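Local coordinates for protein mevalonate diphosphate decarboxylase (Legionella pneumophila, PDB 3LTO) that probably catalyses the ATP-dependent decarboxylation of mevalonate diphosphate to isopentenyl diphosphate, a step in isoprenoid biosynthesis, at residues H2-Y16 and S31-L45. Numbering follows the deposited sequence.
Sequences HWFAQAPANIALIKY and SLSYTLSNLLSSVKL. With SO4 (sulfate ion), chain C; SO4 (sulfate ion), chain D.
The Phe4 ring takes Lys44 CB at its edge, in plane, CD1 standing 3.9 Å from that carbon; CG lies anti to the backbone N (chi1 -176°), which swings the ring across to the neighbouring strand and brings CZ near Ser42 CB. On the other face, the Trp3 indole receives Leu45 O at its edge, near the ring plane, and bonds through NE1 to Glu127. Tyr16 OH donates to O1 of the chain D sulfate (2.6 Å), which lies at the ring edge in plane. Lysine suits position 44: its extended methylenes pack against the Phe4 and His2 rings, CE 3.5 Å from His2 CD2, while its ammonium group can reach water. Farther along the Phe4 face, NE2 of Gln6 donates an N-H to Ser42 OG (2.6 Å, 161°), the hydroxyl oxygen lying in the amide plane. Pro8, lacking an N-H, suits a non-hydrogen-bonded position; its CG packs 3.5 Å from Thr35 CG2. Alternating backbone bonds zip Trp3, Ala5 and Ala7 antiparallel to Leu45, Val43 and Ser41. The type I turn closed by Leu39 N to Leu36 O (3.0 Å) interrupts the second strand, and Ala9 N bonds to Leu39 O. Leu13 and Ile14 both face Leu32, a classic beta bulge. Beyond it Tyr16 N hydrogen-bonds to O1 of the chain C sulfate (2.7 Å, 176°), an ion probably from the crystallisation liquor. The pair belongs to the N-terminal domain of a GHMP-kinase-type fold: opposite Phe4 and Gln6, small Ala5 and Ala7 let helix 110-129 lie close, beside Val43. Strand 31-47 continues the sheet to strands 93-99 and 158-162, and helix 208-224 packs on Leu13, Ile14 and Leu32.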
ATOM      1  N   HIS A   2      27.432  -6.046  21.096  1.00 22.70           N
ATOM      2  CA  HIS A   2      26.101  -6.590  20.812  1.00 19.54           C
ATOM      3  C   HIS A   2      24.971  -5.561  20.749  1.00 18.56           C
ATOM      4  O   HIS A   2      25.109  -4.418  21.185  1.00 17.71           O
ATOM      5  CB  HIS A   2      25.719  -7.643  21.857  1.00 17.32           C
ATOM      6  CG  HIS A   2      25.087  -7.068  23.088  1.00 18.62           C
ATOM      7  ND1 HIS A   2      25.798  -6.351  24.027  1.00 17.85           N
ATOM      8  CD2 HIS A   2      23.798  -7.058  23.506  1.00 18.09           C
ATOM      9  CE1 HIS A   2      24.975  -5.925  24.969  1.00 18.56           C
ATOM     10  NE2 HIS A   2      23.756  -6.341  24.676  1.00 18.48           N
ATOM     11  N   TRP A   3      23.837  -6.011  20.224  1.00 16.61           N
ATOM     12  CA  TRP A   3      22.638  -5.194  20.085  1.00 13.39           C
ATOM     13  C   TRP A   3      21.493  -6.074  20.560  1.00 13.19           C
ATOM     14  O   TRP A   3      21.545  -7.290  20.407  1.00 12.72           O
ATOM     15  CB  TRP A   3      22.449  -4.800  18.617  1.00 13.51           C
ATOM     16  CG  TRP A   3      23.573  -3.944  18.102  1.00 11.04           C
ATOM     17  CD1 TRP A   3      23.641  -2.583  18.133  1.00 10.71           C
ATOM     18  CD2 TRP A   3      24.804  -4.395  17.518  1.00 11.01           C
ATOM     19  NE1 TRP A   3      24.831  -2.152  17.602  1.00 10.92           N
ATOM     20  CE2 TRP A   3      25.566  -3.244  17.216  1.00 12.80           C
ATOM     21  CE3 TRP A   3      25.334  -5.657  17.217  1.00 11.17           C
ATOM     22  CZ2 TRP A   3      26.835  -3.318  16.627  1.00  8.78           C
ATOM     23  CZ3 TRP A   3      26.602  -5.729  16.628  1.00 10.85           C
ATOM     24  CH2 TRP A   3      27.333  -4.565  16.340  1.00  9.38           C
ATOM     25  N   PHE A   4      20.470  -5.463  21.151  1.00 12.66           N
ATOM     26  CA  PHE A   4      19.331  -6.213  21.673  1.00 10.54           C
ATOM     27  C   PHE A   4      18.031  -5.462  21.393  1.00 10.18           C
ATOM     28  O   PHE A   4      17.978  -4.242  21.514  1.00 11.11           O
ATOM     29  CB  PHE A   4      19.513  -6.398  23.183  1.00  9.75           C
ATOM     30  CG  PHE A   4      18.454  -7.245  23.837  1.00  9.77           C
ATOM     31  CD1 PHE A   4      18.535  -8.633  23.818  1.00  8.28           C
ATOM     32  CD2 PHE A   4      17.404  -6.649  24.529  1.00 12.83           C
ATOM     33  CE1 PHE A   4      17.587  -9.418  24.487  1.00 10.92           C
ATOM     34  CE2 PHE A   4      16.450  -7.425  25.203  1.00 12.55           C
ATOM     35  CZ  PHE A   4      16.544  -8.809  25.182  1.00  9.82           C
ATOM     36  N   ALA A   5      16.991  -6.191  21.002  1.00  9.35           N
ATOM     37  CA  ALA A   5      15.688  -5.584  20.737  1.00  9.89           C
ATOM     38  C   ALA A   5      14.580  -6.590  21.030  1.00  8.59           C
ATOM     39  O   ALA A   5      14.808  -7.799  21.053  1.00  8.55           O
ATOM     40  CB  ALA A   5      15.598  -5.111  19.280  1.00 10.35           C
ATOM     41  N   GLN A   6      13.379  -6.080  21.252  1.00  9.23           N
ATOM     42  CA  GLN A   6      12.239  -6.928  21.548  1.00  9.89           C
ATOM     43  C   GLN A   6      11.031  -6.472  20.743  1.00  8.07           C
ATOM     44  O   GLN A   6      10.976  -5.344  20.270  1.00  8.55           O
ATOM     45  CB  GLN A   6      11.922  -6.878  23.047  1.00 10.22           C
ATOM     46  CG  GLN A   6      13.083  -7.319  23.924  1.00 11.78           C
ATOM     47  CD  GLN A   6      12.730  -7.336  25.401  1.00 12.47           C
ATOM     48  OE1 GLN A   6      12.353  -6.318  25.970  1.00 11.78           O
ATOM     49  NE2 GLN A   6      12.852  -8.502  26.027  1.00 11.28           N
ATOM     50  N   ALA A   7      10.072  -7.366  20.580  1.00  8.04           N
ATOM     51  CA  ALA A   7       8.863  -7.053  19.845  1.00  8.12           C
ATOM     52  C   ALA A   7       7.744  -7.892  20.435  1.00  7.58           C
ATOM     53  O   ALA A   7       7.968  -8.994  20.934  1.00  6.03           O
ATOM     54  CB  ALA A   7       9.039  -7.367  18.367  1.00  6.43           C
ATOM     55  N   PRO A   8       6.522  -7.363  20.402  1.00  6.77           N
ATOM     56  CA  PRO A   8       5.365  -8.072  20.941  1.00  6.06           C
ATOM     57  C   PRO A   8       4.677  -8.976  19.929  1.00  6.70           C
ATOM     58  O   PRO A   8       4.799  -8.787  18.721  1.00  8.16           O
ATOM     59  CB  PRO A   8       4.463  -6.938  21.392  1.00  5.30           C
ATOM     60  CG  PRO A   8       4.687  -5.915  20.320  1.00  7.97           C
ATOM     61  CD  PRO A   8       6.191  -5.962  20.083  1.00  5.21           C
ATOM     62  N   ALA A   9       3.962  -9.976  20.426  1.00  5.60           N
ATOM     63  CA  ALA A   9       3.221 -10.858  19.545  1.00  6.39           C
ATOM     64  C   ALA A   9       1.898 -10.145  19.304  1.00  5.52           C
ATOM     65  O   ALA A   9       1.600  -9.142  19.953  1.00  6.71           O
ATOM     66  CB  ALA A   9       2.978 -12.193  20.214  1.00  8.02           C
ATOM     67  N   ASN A  10       1.110 -10.638  18.366  1.00  4.63           N
ATOM     68  CA  ASN A  10      -0.176 -10.019  18.111  1.00  5.83           C
ATOM     69  C   ASN A  10      -1.122 -11.117  17.683  1.00  6.67           C
ATOM     70  O   ASN A  10      -0.689 -12.137  17.146  1.00  5.17           O
ATOM     71  CB  ASN A  10      -0.050  -8.921  17.039  1.00  5.72           C
ATOM     72  CG  ASN A  10       0.052  -9.472  15.628  1.00  7.17           C
ATOM     73  OD1 ASN A  10      -0.916 -10.014  15.086  1.00  5.72           O
ATOM     74  ND2 ASN A  10       1.230  -9.333  15.023  1.00  5.31           N
ATOM     75  N   ILE A  11      -2.409 -10.916  17.955  1.00  6.38           N
ATOM     76  CA  ILE A  11      -3.443 -11.891  17.618  1.00  7.51           C
ATOM     77  C   ILE A  11      -4.501 -11.274  16.695  1.00  8.69           C
ATOM     78  O   ILE A  11      -5.157 -10.287  17.036  1.00  8.37           O
ATOM     79  CB  ILE A  11      -4.129 -12.418  18.893  1.00  8.91           C
ATOM     80  CG1 ILE A  11      -5.200 -13.446  18.523  1.00  8.13           C
ATOM     81  CG2 ILE A  11      -4.750 -11.266  19.665  1.00  3.30           C
ATOM     82  CD1 ILE A  11      -4.653 -14.700  17.885  1.00 10.97           C
ATOM     83  N   ALA A  12      -4.660 -11.875  15.524  1.00  7.89           N
ATOM     84  CA  ALA A  12      -5.602 -11.395  14.527  1.00  6.81           C
ATOM     85  C   ALA A  12      -7.061 -11.795  14.739  1.00  5.84           C
ATOM     86  O   ALA A  12      -7.369 -12.957  14.999  1.00  4.84           O
ATOM     87  CB  ALA A  12      -5.136 -11.849  13.140  1.00  7.10           C
ATOM     88  N   LEU A  13      -7.950 -10.807  14.641  1.00  6.76           N
ATOM     89  CA  LEU A  13      -9.394 -11.020  14.753  1.00  8.09           C
ATOM     90  C   LEU A  13      -9.895 -11.329  13.329  1.00  9.55           C
ATOM     91  O   LEU A  13     -10.803 -12.147  13.138  1.00  9.14           O
ATOM     92  CB  LEU A  13     -10.074  -9.767  15.324  1.00  6.83           C
ATOM     93  CG  LEU A  13     -10.109  -9.639  16.855  1.00  9.01           C
ATOM     94  CD1 LEU A  13      -8.746  -9.942  17.431  1.00 12.36           C
ATOM     95  CD2 LEU A  13     -10.564  -8.249  17.264  1.00  4.98           C
ATOM     96  N   ILE A  14      -9.298 -10.654  12.341  1.00  8.68           N
ATOM     97  CA  ILE A  14      -9.588 -10.877  10.918  1.00  8.58           C
ATOM     98  C   ILE A  14      -8.246 -11.433  10.411  1.00  9.63           C
ATOM     99  O   ILE A  14      -7.203 -10.796  10.577  1.00  8.71           O
ATOM    100  CB  ILE A  14      -9.931  -9.565  10.179  1.00  7.63           C
ATOM    101  CG1 ILE A  14     -11.182  -8.925  10.796  1.00  7.17           C
ATOM    102  CG2 ILE A  14     -10.169  -9.852   8.698  1.00  7.65           C
ATOM    103  CD1 ILE A  14     -12.456  -9.750  10.625  1.00  3.21           C
ATOM    104  N   LYS A  15      -8.271 -12.612   9.797  1.00  9.28           N
ATOM    105  CA  LYS A  15      -7.038 -13.274   9.364  1.00  9.96           C
ATOM    106  C   LYS A  15      -6.420 -12.919   8.016  1.00  9.87           C
ATOM    107  O   LYS A  15      -7.104 -12.838   7.006  1.00 12.24           O
ATOM    108  CB  LYS A  15      -7.236 -14.798   9.374  1.00  9.64           C
ATOM    109  CG  LYS A  15      -7.994 -15.375  10.567  1.00 11.85           C
ATOM    110  CD  LYS A  15      -7.237 -15.198  11.863  1.00  9.76           C
ATOM    111  CE  LYS A  15      -7.958 -15.892  13.011  1.00 10.51           C
ATOM    112  NZ  LYS A  15      -7.260 -15.686  14.317  1.00  6.66           N
ATOM    113  N   TYR A  16      -5.103 -12.739   8.020  1.00  9.61           N
ATOM    114  CA  TYR A  16      -4.340 -12.478   6.810  1.00  9.25           C
ATOM    115  C   TYR A  16      -4.184 -13.857   6.175  1.00  8.93           C
ATOM    116  O   TYR A  16      -4.479 -14.055   5.005  1.00  8.52           O
ATOM    117  CB  TYR A  16      -2.971 -11.896   7.167  1.00  7.83           C
ATOM    118  CG  TYR A  16      -1.904 -12.131   6.119  1.00  9.12           C
ATOM    119  CD1 TYR A  16      -2.122 -11.816   4.774  1.00  6.18           C
ATOM    120  CD2 TYR A  16      -0.669 -12.667   6.477  1.00  7.35           C
ATOM    121  CE1 TYR A  16      -1.132 -12.033   3.819  1.00  7.21           C
ATOM    122  CE2 TYR A  16       0.322 -12.884   5.538  1.00  8.61           C
ATOM    123  CZ  TYR A  16       0.089 -12.570   4.210  1.00  9.46           C
ATOM    124  OH  TYR A  16       1.074 -12.831   3.288  1.00  9.53           O
ATOM    125  N   SER A  31      -6.168  -7.327   7.328  1.00  6.25           N
ATOM    126  CA  SER A  31      -6.128  -8.084   8.568  1.00  6.51           C
ATOM    127  C   SER A  31      -6.112  -7.113   9.745  1.00  7.79           C
ATOM    128  O   SER A  31      -5.581  -6.003   9.641  1.00  9.93           O
ATOM    129  CB  SER A  31      -4.902  -9.006   8.598  1.00  6.88           C
ATOM    130  OG  SER A  31      -3.684  -8.289   8.448  1.00 11.01           O
ATOM    131  N   LEU A  32      -6.720  -7.528  10.853  1.00  8.53           N
ATOM    132  CA  LEU A  32      -6.804  -6.720  12.069  1.00  9.76           C
ATOM    133  C   LEU A  32      -6.380  -7.556  13.279  1.00 11.32           C
ATOM    134  O   LEU A  32      -6.913  -8.649  13.501  1.00 10.44           O
ATOM    135  CB  LEU A  32      -8.241  -6.235  12.279  1.00 10.05           C
ATOM    136  CG  LEU A  32      -8.513  -5.479  13.577  1.00 10.37           C
ATOM    137  CD1 LEU A  32      -8.069  -4.040  13.434  1.00 13.08           C
ATOM    138  CD2 LEU A  32      -9.984  -5.530  13.893  1.00 15.77           C
ATOM    139  N   SER A  33      -5.440  -7.043  14.069  1.00  9.90           N
ATOM    140  CA  SER A  33      -4.974  -7.789  15.225  1.00 11.84           C
ATOM    141  C   SER A  33      -4.795  -6.945  16.480  1.00 12.51           C
ATOM    142  O   SER A  33      -4.683  -5.720  16.415  1.00 12.18           O
ATOM    143  CB  SER A  33      -3.652  -8.487  14.894  1.00 11.29           C
ATOM    144  OG  SER A  33      -2.652  -7.534  14.569  1.00 12.76           O
ATOM    145  N   TYR A  34      -4.780  -7.624  17.623  1.00 12.78           N
ATOM    146  CA  TYR A  34      -4.584  -6.971  18.906  1.00 12.55           C
ATOM    147  C   TYR A  34      -3.125  -7.206  19.276  1.00 12.74           C
ATOM    148  O   TYR A  34      -2.628  -8.326  19.152  1.00 13.56           O
ATOM    149  CB  TYR A  34      -5.477  -7.597  19.973  1.00 12.30           C
ATOM    150  CG  TYR A  34      -5.368  -6.904  21.317  1.00 14.20           C
ATOM    151  CD1 TYR A  34      -5.702  -5.558  21.454  1.00 13.12           C
ATOM    152  CD2 TYR A  34      -4.908  -7.585  22.443  1.00 12.78           C
ATOM    153  CE1 TYR A  34      -5.577  -4.905  22.676  1.00 12.50           C
ATOM    154  CE2 TYR A  34      -4.778  -6.937  23.671  1.00 12.71           C
ATOM    155  CZ  TYR A  34      -5.115  -5.599  23.777  1.00 10.90           C
ATOM    156  OH  TYR A  34      -4.979  -4.946  24.982  1.00 11.72           O
ATOM    157  N   THR A  35      -2.433  -6.165  19.722  1.00 11.10           N
ATOM    158  CA  THR A  35      -1.033  -6.322  20.084  1.00 11.04           C
ATOM    159  C   THR A  35      -0.921  -6.813  21.529  1.00 12.92           C
ATOM    160  O   THR A  35      -1.355  -6.141  22.457  1.00 15.54           O
ATOM    161  CB  THR A  35      -0.265  -4.988  19.886  1.00  9.88           C
ATOM    162  OG1 THR A  35      -0.479  -4.510  18.549  1.00  2.99           O
ATOM    163  CG2 THR A  35       1.233  -5.195  20.083  1.00  7.13           C
ATOM    164  N   LEU A  36      -0.358  -8.003  21.706  1.00 13.62           N
ATOM    165  CA  LEU A  36      -0.199  -8.595  23.030  1.00 14.79           C
ATOM    166  C   LEU A  36       1.127  -8.148  23.637  1.00 16.44           C
ATOM    167  O   LEU A  36       2.103  -8.900  23.674  1.00 16.76           O
ATOM    168  CB  LEU A  36      -0.252 -10.121  22.910  1.00 14.25           C
ATOM    169  CG  LEU A  36      -1.561 -10.660  22.320  1.00 16.03           C
ATOM    170  CD1 LEU A  36      -1.403 -12.115  21.916  1.00 16.15           C
ATOM    171  CD2 LEU A  36      -2.676 -10.500  23.344  1.00 15.39           C
ATOM    172  N   SER A  37       1.142  -6.917  24.128  1.00 18.79           N
ATOM    173  CA  SER A  37       2.338  -6.316  24.704  1.00 22.99           C
ATOM    174  C   SER A  37       3.083  -7.078  25.802  1.00 23.52           C
ATOM    175  O   SER A  37       4.245  -6.790  26.070  1.00 23.90           O
ATOM    176  CB  SER A  37       2.003  -4.906  25.188  1.00 24.40           C
ATOM    177  OG  SER A  37       1.725  -4.071  24.074  1.00 28.34           O
ATOM    178  N   ASN A  38       2.437  -8.051  26.431  1.00 24.65           N
ATOM    179  CA  ASN A  38       3.100  -8.809  27.486  1.00 25.09           C
ATOM    180  C   ASN A  38       3.893 -10.008  26.957  1.00 23.34           C
ATOM    181  O   ASN A  38       4.843 -10.445  27.591  1.00 24.30           O
ATOM    182  CB  ASN A  38       2.069  -9.257  28.523  1.00 27.43           C
ATOM    183  CG  ASN A  38       1.419  -8.080  29.235  1.00 29.89           C
ATOM    184  OD1 ASN A  38       2.046  -7.412  30.059  1.00 30.14           O
ATOM    185  ND2 ASN A  38       0.158  -7.810  28.904  1.00 31.98           N
ATOM    186  N   LEU A  39       3.503 -10.536  25.801  1.00 20.62           N
ATOM    187  CA  LEU A  39       4.215 -11.659  25.207  1.00 19.10           C
ATOM    188  C   LEU A  39       5.264 -11.041  24.293  1.00 18.54           C
ATOM    189  O   LEU A  39       4.931 -10.349  23.327  1.00 17.71           O
ATOM    190  CB  LEU A  39       3.252 -12.549  24.414  1.00 18.13           C
ATOM    191  CG  LEU A  39       2.073 -13.171  25.179  1.00 17.91           C
ATOM    192  CD1 LEU A  39       1.236 -14.024  24.224  1.00 17.66           C
ATOM    193  CD2 LEU A  39       2.581 -14.024  26.339  1.00 14.71           C
ATOM    194  N   LEU A  40       6.533 -11.287  24.603  1.00 18.03           N
ATOM    195  CA  LEU A  40       7.628 -10.700  23.841  1.00 16.22           C
ATOM    196  C   LEU A  40       8.667 -11.680  23.311  1.00 15.35           C
ATOM    197  O   LEU A  40       8.955 -12.701  23.927  1.00 14.93           O
ATOM    198  CB  LEU A  40       8.367  -9.662  24.705  1.00 15.62           C
ATOM    199  CG  LEU A  40       7.646  -8.422  25.248  1.00 16.89           C
ATOM    200  CD1 LEU A  40       8.488  -7.769  26.339  1.00 16.42           C
ATOM    201  CD2 LEU A  40       7.390  -7.442  24.116  1.00 15.71           C
ATOM    202  N   SER A  41       9.229 -11.342  22.158  1.00 13.73           N
ATOM    203  CA  SER A  41      10.295 -12.127  21.562  1.00 13.49           C
ATOM    204  C   SER A  41      11.486 -11.198  21.667  1.00 12.34           C
ATOM    205  O   SER A  41      11.329  -9.979  21.603  1.00 13.55           O
ATOM    206  CB  SER A  41      10.009 -12.443  20.090  1.00 13.72           C
ATOM    207  OG  SER A  41       9.182 -13.585  19.971  1.00 13.47           O
ATOM    208  N   SER A  42      12.669 -11.763  21.842  1.00 12.04           N
ATOM    209  CA  SER A  42      13.869 -10.952  21.961  1.00 11.72           C
ATOM    210  C   SER A  42      14.946 -11.447  21.025  1.00 10.08           C
ATOM    211  O   SER A  42      15.059 -12.639  20.770  1.00  9.38           O
ATOM    212  CB  SER A  42      14.388 -10.987  23.399  1.00 10.43           C
ATOM    213  OG  SER A  42      13.468 -10.357  24.273  1.00 16.35           O
ATOM    214  N   VAL A  43      15.733 -10.518  20.504  1.00 10.78           N
ATOM    215  CA  VAL A  43      16.820 -10.880  19.615  1.00 10.35           C
ATOM    216  C   VAL A  43      18.083 -10.134  19.977  1.00 10.04           C
ATOM    217  O   VAL A  43      18.094  -8.913  20.088  1.00 11.20           O
ATOM    218  CB  VAL A  43      16.489 -10.584  18.145  1.00  9.68           C
ATOM    219  CG1 VAL A  43      17.720 -10.827  17.281  1.00  8.05           C
ATOM    220  CG2 VAL A  43      15.347 -11.467  17.685  1.00  8.54           C
ATOM    221  N   LYS A  44      19.152 -10.883  20.173  1.00 11.58           N
ATOM    222  CA  LYS A  44      20.431 -10.286  20.491  1.00 12.66           C
ATOM    223  C   LYS A  44      21.341 -10.566  19.310  1.00 12.37           C
ATOM    224  O   LYS A  44      21.355 -11.673  18.771  1.00 14.02           O
ATOM    225  CB  LYS A  44      21.006 -10.909  21.766  1.00 15.06           C
ATOM    226  CG  LYS A  44      22.407 -10.425  22.131  1.00 16.61           C
ATOM    227  CD  LYS A  44      22.841 -10.988  23.474  1.00 17.90           C
ATOM    228  CE  LYS A  44      24.244 -10.523  23.846  1.00 20.03           C
ATOM    229  NZ  LYS A  44      24.679 -11.074  25.167  1.00 22.17           N
ATOM    230  N   LEU A  45      22.083  -9.558  18.883  1.00 12.59           N
ATOM    231  CA  LEU A  45      23.005  -9.745  17.778  1.00 13.56           C
ATOM    232  C   LEU A  45      24.414  -9.455  18.241  1.00 14.28           C
ATOM    233  O   LEU A  45      24.654  -8.468  18.928  1.00 13.31           O
ATOM    234  CB  LEU A  45      22.664  -8.813  16.612  1.00 11.79           C
ATOM    235  CG  LEU A  45      21.397  -9.117  15.825  1.00 14.10           C
ATOM    236  CD1 LEU A  45      21.192  -8.027  14.768  1.00 13.16           C
ATOM    237  CD2 LEU A  45      21.520 -10.495  15.172  1.00  9.84           C
TER
HETATM  238  S   SO4 C 400      -2.765 -14.046  10.660  1.00 17.05           S
HETATM  239  O1  SO4 C 400      -3.689 -12.943  10.348  1.00 14.16           O
HETATM  240  O2  SO4 C 400      -1.499 -13.468  11.120  1.00 18.76           O
HETATM  241  O3  SO4 C 400      -3.361 -14.878  11.715  1.00 21.07           O
HETATM  242  O4  SO4 C 400      -2.506 -14.880   9.480  1.00 18.48           O
HETATM  243  S   SO4 D 401       3.932 -14.694   4.524  1.00 23.05           S
HETATM  244  O1  SO4 D 401       3.560 -13.397   3.942  1.00 21.67           O
HETATM  245  O2  SO4 D 401       4.858 -14.495   5.649  1.00 21.90           O
HETATM  246  O3  SO4 D 401       2.720 -15.376   5.007  1.00 23.24           O
HETATM  247  O4  SO4 D 401       4.579 -15.527   3.495  1.00 23.84           O